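Long-range contacts in actin-related protein 8 (Homo sapiens, PDB 4FO0), which binds ATP with low basal ATPase activity, does not polymerise, and is a proposed core component of the INO80 chromatin-remodelling complex: residues 117-123 and 337-343; 319-324 and 354-359. One frame throughout, in Å; residues are numbered along the deposited sequence.

Contact 1: 117-123 and 337-343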
loop_
_atom_site.group_PDB
_atom_site.type_symbol
_atom_site.label_atom_id
_atom_site.label_comp_id
_atom_site.label_asym_id
_atom_site.label_seq_id
_atom_site.Cartn_x
_atom_site.Cartn_y
_atom_site.Cartn_z
ATOM N N LEU A 117 -18.186 11.142 -24.416
ATOM C CA LEU A 117 -19.271 10.252 -24.040
ATOM C C LEU A 117 -20.423 11.086 -23.512
ATOM O O LEU A 117 -21.581 10.710 -23.650
ATOM C CB LEU A 117 -18.811 9.292 -22.955
ATOM C CG LEU A 117 -17.770 8.249 -23.344
ATOM C CD1 LEU A 117 -17.618 7.243 -22.214
ATOM C CD2 LEU A 117 -18.191 7.566 -24.627
ATOM N N ASP A 118 -20.081 12.227 -22.917
ATOM C CA ASP A 118 -21.037 13.104 -22.246
ATOM C C ASP A 118 -20.514 14.527 -22.202
ATOM O O ASP A 118 -19.322 14.750 -22.064
ATOM C CB ASP A 118 -21.298 12.640 -20.813
ATOM C CG ASP A 118 -22.505 11.726 -20.699
ATOM O OD1 ASP A 118 -23.645 12.247 -20.740
ATOM O OD2 ASP A 118 -22.310 10.495 -20.556
ATOM N N HIS A 119 -21.409 15.493 -22.320
ATOM C CA HIS A 119 -21.006 16.875 -22.324
ATOM C C HIS A 119 -20.296 17.213 -21.057
ATOM O O HIS A 119 -19.270 17.914 -21.060
ATOM C CB HIS A 119 -22.214 17.775 -22.493
ATOM C CG HIS A 119 -21.882 19.238 -22.486
ATOM N ND1 HIS A 119 -22.176 20.033 -21.456
ATOM C CD2 HIS A 119 -21.254 20.035 -23.428
ATOM C CE1 HIS A 119 -21.761 21.277 -21.720
ATOM N NE2 HIS A 119 -21.199 21.276 -22.929
ATOM N N CYS A 120 -20.828 16.724 -19.950
ATOM C CA CYS A 120 -20.187 16.902 -18.665
ATOM C C CYS A 120 -19.742 15.565 -18.112
ATOM O O CYS A 120 -20.368 14.545 -18.357
ATOM C CB CYS A 120 -21.133 17.600 -17.696
ATOM S SG CYS A 120 -21.214 19.382 -17.949
ATOM N N SER A 121 -18.644 15.579 -17.372
ATOM C CA SER A 121 -18.012 14.353 -16.926
ATOM C C SER A 121 -18.851 13.643 -15.881
ATOM O O SER A 121 -18.807 12.428 -15.763
ATOM C CB SER A 121 -16.625 14.645 -16.374
ATOM O OG SER A 121 -16.705 15.293 -15.127
ATOM N N GLY A 122 -19.622 14.409 -15.123
ATOM C CA GLY A 122 -20.444 13.847 -14.069
ATOM C C GLY A 122 -19.778 13.864 -12.699
ATOM O O GLY A 122 -20.364 13.421 -11.707
ATOM N N ASN A 123 -18.545 14.360 -12.652
ATOM C CA ASN A 123 -17.852 14.582 -11.394
ATOM C C ASN A 123 -17.580 16.048 -11.203
ATOM O O ASN A 123 -17.344 16.768 -12.170
ATOM C CB ASN A 123 -16.524 13.827 -11.348
ATOM C CG ASN A 123 -16.709 12.342 -11.392
ATOM O OD1 ASN A 123 -17.681 11.790 -10.841
ATOM N ND2 ASN A 123 -15.788 11.670 -12.065
ATOM N N ARG A 337 -13.076 11.146 -16.691
ATOM C CA ARG A 337 -14.223 11.896 -16.208
ATOM C C ARG A 337 -13.779 12.839 -15.096
ATOM O O ARG A 337 -14.172 12.692 -13.939
ATOM C CB ARG A 337 -15.303 10.946 -15.697
ATOM C CG ARG A 337 -15.803 9.990 -16.760
ATOM C CD ARG A 337 -16.982 9.171 -16.258
ATOM N NE ARG A 337 -17.755 8.593 -17.355
ATOM C CZ ARG A 337 -18.840 9.159 -17.886
ATOM N NH1 ARG A 337 -19.280 10.317 -17.418
ATOM N NH2 ARG A 337 -19.487 8.569 -18.884
ATOM N N HIS A 338 -12.958 13.816 -15.451
ATOM C CA HIS A 338 -12.500 14.778 -14.468
ATOM C C HIS A 338 -13.459 15.928 -14.305
ATOM O O HIS A 338 -14.197 16.273 -15.223
ATOM C CB HIS A 338 -11.127 15.296 -14.849
ATOM C CG HIS A 338 -10.056 14.265 -14.709
ATOM N ND1 HIS A 338 -8.756 14.474 -15.120
ATOM C CD2 HIS A 338 -10.098 13.011 -14.196
ATOM C CE1 HIS A 338 -8.045 13.389 -14.870
ATOM N NE2 HIS A 338 -8.835 12.486 -14.315
ATOM N N PRO A 339 -13.454 16.539 -13.124
ATOM C CA PRO A 339 -14.255 17.758 -12.993
ATOM C C PRO A 339 -13.756 18.813 -13.994
ATOM O O PRO A 339 -12.581 18.785 -14.367
ATOM C CB PRO A 339 -13.995 18.198 -11.543
ATOM C CG PRO A 339 -13.414 16.980 -10.854
ATOM C CD PRO A 339 -12.654 16.252 -11.922
ATOM N N ASP A 340 -14.632 19.710 -14.446
ATOM C CA ASP A 340 -14.217 20.805 -15.331
ATOM C C ASP A 340 -13.844 20.312 -16.735
ATOM O O ASP A 340 -13.201 21.016 -17.516
ATOM C CB ASP A 340 -13.045 21.586 -14.720
ATOM C CG ASP A 340 -13.496 22.709 -13.775
ATOM O OD1 ASP A 340 -14.716 22.828 -13.494
ATOM O OD2 ASP A 340 -12.612 23.473 -13.307
ATOM N N SER A 341 -14.242 19.087 -17.045
ATOM C CA SER A 341 -14.059 18.548 -18.382
ATOM C C SER A 341 -15.222 17.630 -18.764
ATOM O O SER A 341 -16.082 17.306 -17.933
ATOM C CB SER A 341 -12.716 17.825 -18.510
ATOM O OG SER A 341 -12.508 16.955 -17.418
ATOM N N PRO A 342 -15.274 17.252 -20.045
ATOM C CA PRO A 342 -16.307 16.344 -20.559
ATOM C C PRO A 342 -16.010 14.906 -20.183
ATOM O O PRO A 342 -14.894 14.635 -19.757
ATOM C CB PRO A 342 -16.219 16.529 -22.068
ATOM C CG PRO A 342 -14.873 17.172 -22.313
ATOM C CD PRO A 342 -14.497 17.913 -21.110
ATOM N N ALA A 343 -16.984 14.009 -20.306
ATOM C CA ALA A 343 -16.691 12.575 -20.188
ATOM C C ALA A 343 -16.025 12.145 -21.480
ATOM O O ALA A 343 -16.672 12.127 -22.533
ATOM C CB ALA A 343 -17.961 11.754 -19.946
#

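Contact 2: 319-324 and 354-359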
loop_
_atom_site.group_PDB
_atom_site.type_symbol
_atom_site.label_atom_id
_atom_site.label_comp_id
_atom_site.label_asym_id
_atom_site.label_seq_id
_atom_site.Cartn_x
_atom_site.Cartn_y
_atom_site.Cartn_z
ATOM N N PHE A 319 -4.747 -2.279 -17.009
ATOM C CA PHE A 319 -3.937 -2.793 -18.105
ATOM C C PHE A 319 -2.753 -3.682 -17.736
ATOM O O PHE A 319 -2.482 -4.663 -18.417
ATOM C CB PHE A 319 -3.445 -1.628 -18.933
ATOM C CG PHE A 319 -4.543 -0.882 -19.587
ATOM C CD1 PHE A 319 -5.737 -1.519 -19.867
ATOM C CD2 PHE A 319 -4.395 0.451 -19.925
ATOM C CE1 PHE A 319 -6.766 -0.846 -20.472
ATOM C CE2 PHE A 319 -5.416 1.129 -20.539
ATOM C CZ PHE A 319 -6.607 0.479 -20.806
ATOM N N CYS A 320 -2.041 -3.323 -16.679
ATOM C CA CYS A 320 -0.851 -4.055 -16.273
ATOM C C CYS A 320 -1.150 -5.505 -15.884
ATOM O O CYS A 320 -2.189 -5.811 -15.294
ATOM C CB CYS A 320 -0.138 -3.296 -15.150
ATOM S SG CYS A 320 0.607 -1.749 -15.772
ATOM N N HIS A 321 -0.238 -6.402 -16.242
ATOM C CA HIS A 321 -0.405 -7.827 -15.948
ATOM C C HIS A 321 0.976 -8.440 -15.786
ATOM O O HIS A 321 1.966 -7.839 -16.209
ATOM C CB HIS A 321 -1.156 -8.527 -17.087
ATOM C CG HIS A 321 -0.420 -8.506 -18.394
ATOM N ND1 HIS A 321 0.472 -9.491 -18.763
ATOM C CD2 HIS A 321 -0.422 -7.604 -19.405
ATOM C CE1 HIS A 321 0.980 -9.200 -19.948
ATOM N NE2 HIS A 321 0.451 -8.064 -20.362
ATOM N N LEU A 322 1.045 -9.620 -15.174
ATOM C CA LEU A 322 2.293 -10.393 -15.121
ATOM C C LEU A 322 2.137 -11.742 -15.829
ATOM O O LEU A 322 2.555 -12.786 -15.321
ATOM C CB LEU A 322 2.746 -10.603 -13.681
ATOM C CG LEU A 322 3.265 -9.367 -12.957
ATOM C CD1 LEU A 322 3.317 -9.610 -11.452
ATOM C CD2 LEU A 322 4.634 -8.996 -13.482
ATOM N N ASP A 323 1.532 -11.708 -17.009
ATOM C CA ASP A 323 1.250 -12.918 -17.765
ATOM C C ASP A 323 2.074 -12.968 -19.072
ATOM O O ASP A 323 1.821 -12.190 -19.994
ATOM C CB ASP A 323 -0.255 -12.950 -18.048
ATOM C CG ASP A 323 -0.696 -14.187 -18.809
ATOM O OD1 ASP A 323 0.175 -14.976 -19.242
ATOM O OD2 ASP A 323 -1.929 -14.354 -18.986
ATOM N N GLN A 324 3.056 -13.869 -19.155
ATOM C CA GLN A 324 3.884 -13.982 -20.368
ATOM C C GLN A 324 3.055 -14.156 -21.627
ATOM O O GLN A 324 3.439 -13.705 -22.710
ATOM C CB GLN A 324 4.842 -15.169 -20.291
ATOM C CG GLN A 324 6.099 -14.909 -19.523
ATOM C CD GLN A 324 6.992 -13.867 -20.171
ATOM O OE1 GLN A 324 7.254 -12.813 -19.583
ATOM N NE2 GLN A 324 7.494 -14.168 -21.370
ATOM N N LYS A 354 2.623 -3.010 -20.669
ATOM C CA LYS A 354 1.682 -3.601 -19.714
ATOM C C LYS A 354 2.322 -4.641 -18.819
ATOM O O LYS A 354 1.819 -4.903 -17.729
ATOM C CB LYS A 354 0.477 -4.224 -20.425
ATOM C CG LYS A 354 -0.421 -3.223 -21.129
ATOM C CD LYS A 354 -1.570 -3.926 -21.806
ATOM C CE LYS A 354 -1.100 -4.707 -23.011
ATOM N NZ LYS A 354 -2.227 -5.517 -23.517
ATOM N N LEU A 355 3.413 -5.244 -19.293
ATOM C CA LEU A 355 4.134 -6.274 -18.541
ATOM C C LEU A 355 5.442 -5.755 -17.943
ATOM O O LEU A 355 5.813 -6.119 -16.847
ATOM C CB LEU A 355 4.418 -7.483 -19.425
ATOM C CG LEU A 355 5.308 -8.588 -18.849
ATOM C CD1 LEU A 355 4.623 -9.342 -17.702
ATOM C CD2 LEU A 355 5.651 -9.540 -19.962
ATOM N N GLN A 356 6.129 -4.887 -18.672
ATOM C CA GLN A 356 7.344 -4.272 -18.172
ATOM C C GLN A 356 7.152 -3.577 -16.826
ATOM O O GLN A 356 7.922 -3.798 -15.890
ATOM C CB GLN A 356 7.885 -3.276 -19.192
ATOM C CG GLN A 356 8.348 -3.919 -20.485
ATOM C CD GLN A 356 8.637 -2.887 -21.550
ATOM O OE1 GLN A 356 7.775 -2.078 -21.889
ATOM N NE2 GLN A 356 9.854 -2.882 -22.056
ATOM N N ALA A 357 6.126 -2.735 -16.730
ATOM C CA ALA A 357 5.947 -1.885 -15.561
ATOM C C ALA A 357 5.815 -2.662 -14.237
ATOM O O ALA A 357 6.499 -2.357 -13.268
ATOM C CB ALA A 357 4.764 -0.968 -15.769
ATOM N N PRO A 358 4.917 -3.653 -14.191
ATOM C CA PRO A 358 4.746 -4.458 -12.972
ATOM C C PRO A 358 6.025 -5.198 -12.621
ATOM O O PRO A 358 6.308 -5.416 -11.446
ATOM C CB PRO A 358 3.667 -5.480 -13.361
ATOM C CG PRO A 358 2.979 -4.886 -14.533
ATOM C CD PRO A 358 3.952 -3.998 -15.247
ATOM N N MET A 359 6.786 -5.594 -13.635
ATOM C CA MET A 359 8.037 -6.305 -13.407
ATOM C C MET A 359 9.158 -5.420 -12.882
ATOM O O MET A 359 10.208 -5.929 -12.513
ATOM C CB MET A 359 8.510 -6.998 -14.674
ATOM C CG MET A 359 7.689 -8.206 -15.031
ATOM S SD MET A 359 8.455 -9.103 -16.375
ATOM C CE MET A 359 10.160 -9.111 -15.822
#

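Contact 1: 117-123 and 337-343
R337 meets the loop 117-123 with the edge of its guanidinium. NH1 donates to S121 O at 2.7 Å; that oxygen lies almost in the guanidinium plane, whereas the nitrogen stands above the plane of the S121 carbonyl. At a different edge, also near the plane, NH2 faces D118 OD2 at 3.8 Å in a long salt bridge, the carboxylate turned 54° from the guanidinium. The arm runs extended from CG to NE, having left CA with CG beside the backbone N (chi1 -60°), and passes over A343, whose CB sits against one guanidinium face near its rim. NE donates a hydrogen bond to Q335 OE1, in the preceding strand.

S121 ties the two loops together with its hydroxyl. A chi1 of 72°, between the backbone N and the carbonyl carbon, brings OG within 2.7 Å of H338 O, to which it donates, while OG itself accepts from the N of N123, closing an ST turn. S341 OG reaches the same H338 O from the opposite face of the carbonyl, so two hydroxyls hold the oxygen that begins the type II turn 338-341. N123 complements this: its ND2 donates to R337 O at 2.7 Å, in the carbonyl plane.

Next to these side chains the backbones pair antiparallel. A343 N donates to D118 O at 3.0 Å, and A343 O takes the N of L117 and, weakly, that of D118, a classic beta bulge. The chemistry is thus mainly polar, with side-chain donors engaging the carbonyls of S121, R337 and H338; these loops at the end of a three-stranded sheet are fixed chiefly by directional bonds, and the acid-base pair probably adds only modest attraction.

Contact 2: 319-324 and 354-359
The imidazole of H321 lies with one face over the CA of L355, its CD2 3.6 Å from K354 CB. A chi1 of 63° sets the ring between its own backbone N and carbonyl carbon, where ND1 accepts from the N of D323 almost in the ring plane. The backbone N of H321 donates to K354 O at 2.9 Å. Replacing the imidazole by an alanine here removes ND1 and the ring face, which would probably leave the N of D323 without this acceptor and open a gap over L355.

L355, with CG anti to the N (chi1 173°), places CD1 against H321 O and the CA of L322. The side chains of L322 and P358 run antiparallel alongside each other; L322 CD2 touches P358 CB at 3.6 Å and also meets CG of M359. The neighbouring ring corner, P358 CG, lies 3.6 Å from C320 CB, and the side chain of C320 is about 6 Å from the bound ATP. The methylenes of K354 run alongside F319 O, and its NZ is hydrogen-bonded to NE2 of H332 and to a glycerol probably left from crystallisation.

The exit of helix 306-319 is packed on helix 353-359, kinked at P358. F287 of helix 280-293 covers C320 and A357, helix 71-88 backs M359 through V82 and I86, F519 of helix 516-527 touches L322 and M359, and strand 330-336, which follows segment 319-324, brings H332 to F319.

Overall arrangement
Along the chain the segments alternate: 117-123, 319-324, 337-343, then 354-359. The contacts do not touch, their centres lying 30 Å apart and their nearest atoms about 13 Å, yet three of the four segments belong to one continuous piece of the actin fold, 306-359, which 117-123 joins from earlier in the chain. Strand 330-336 leads from contact 2 to contact 1, and strand 343-350 returns; strand 115-118 completes that antiparallel sheet. Helix 306-319 spans the distance, with M307 beside H338 and P339 and its far end entering contact 2. The hairpin of strands 330-336 and 343-350 has a contact at each end, one at a partly exposed loop remote from the annotated sites, the other buried near the nucleotide.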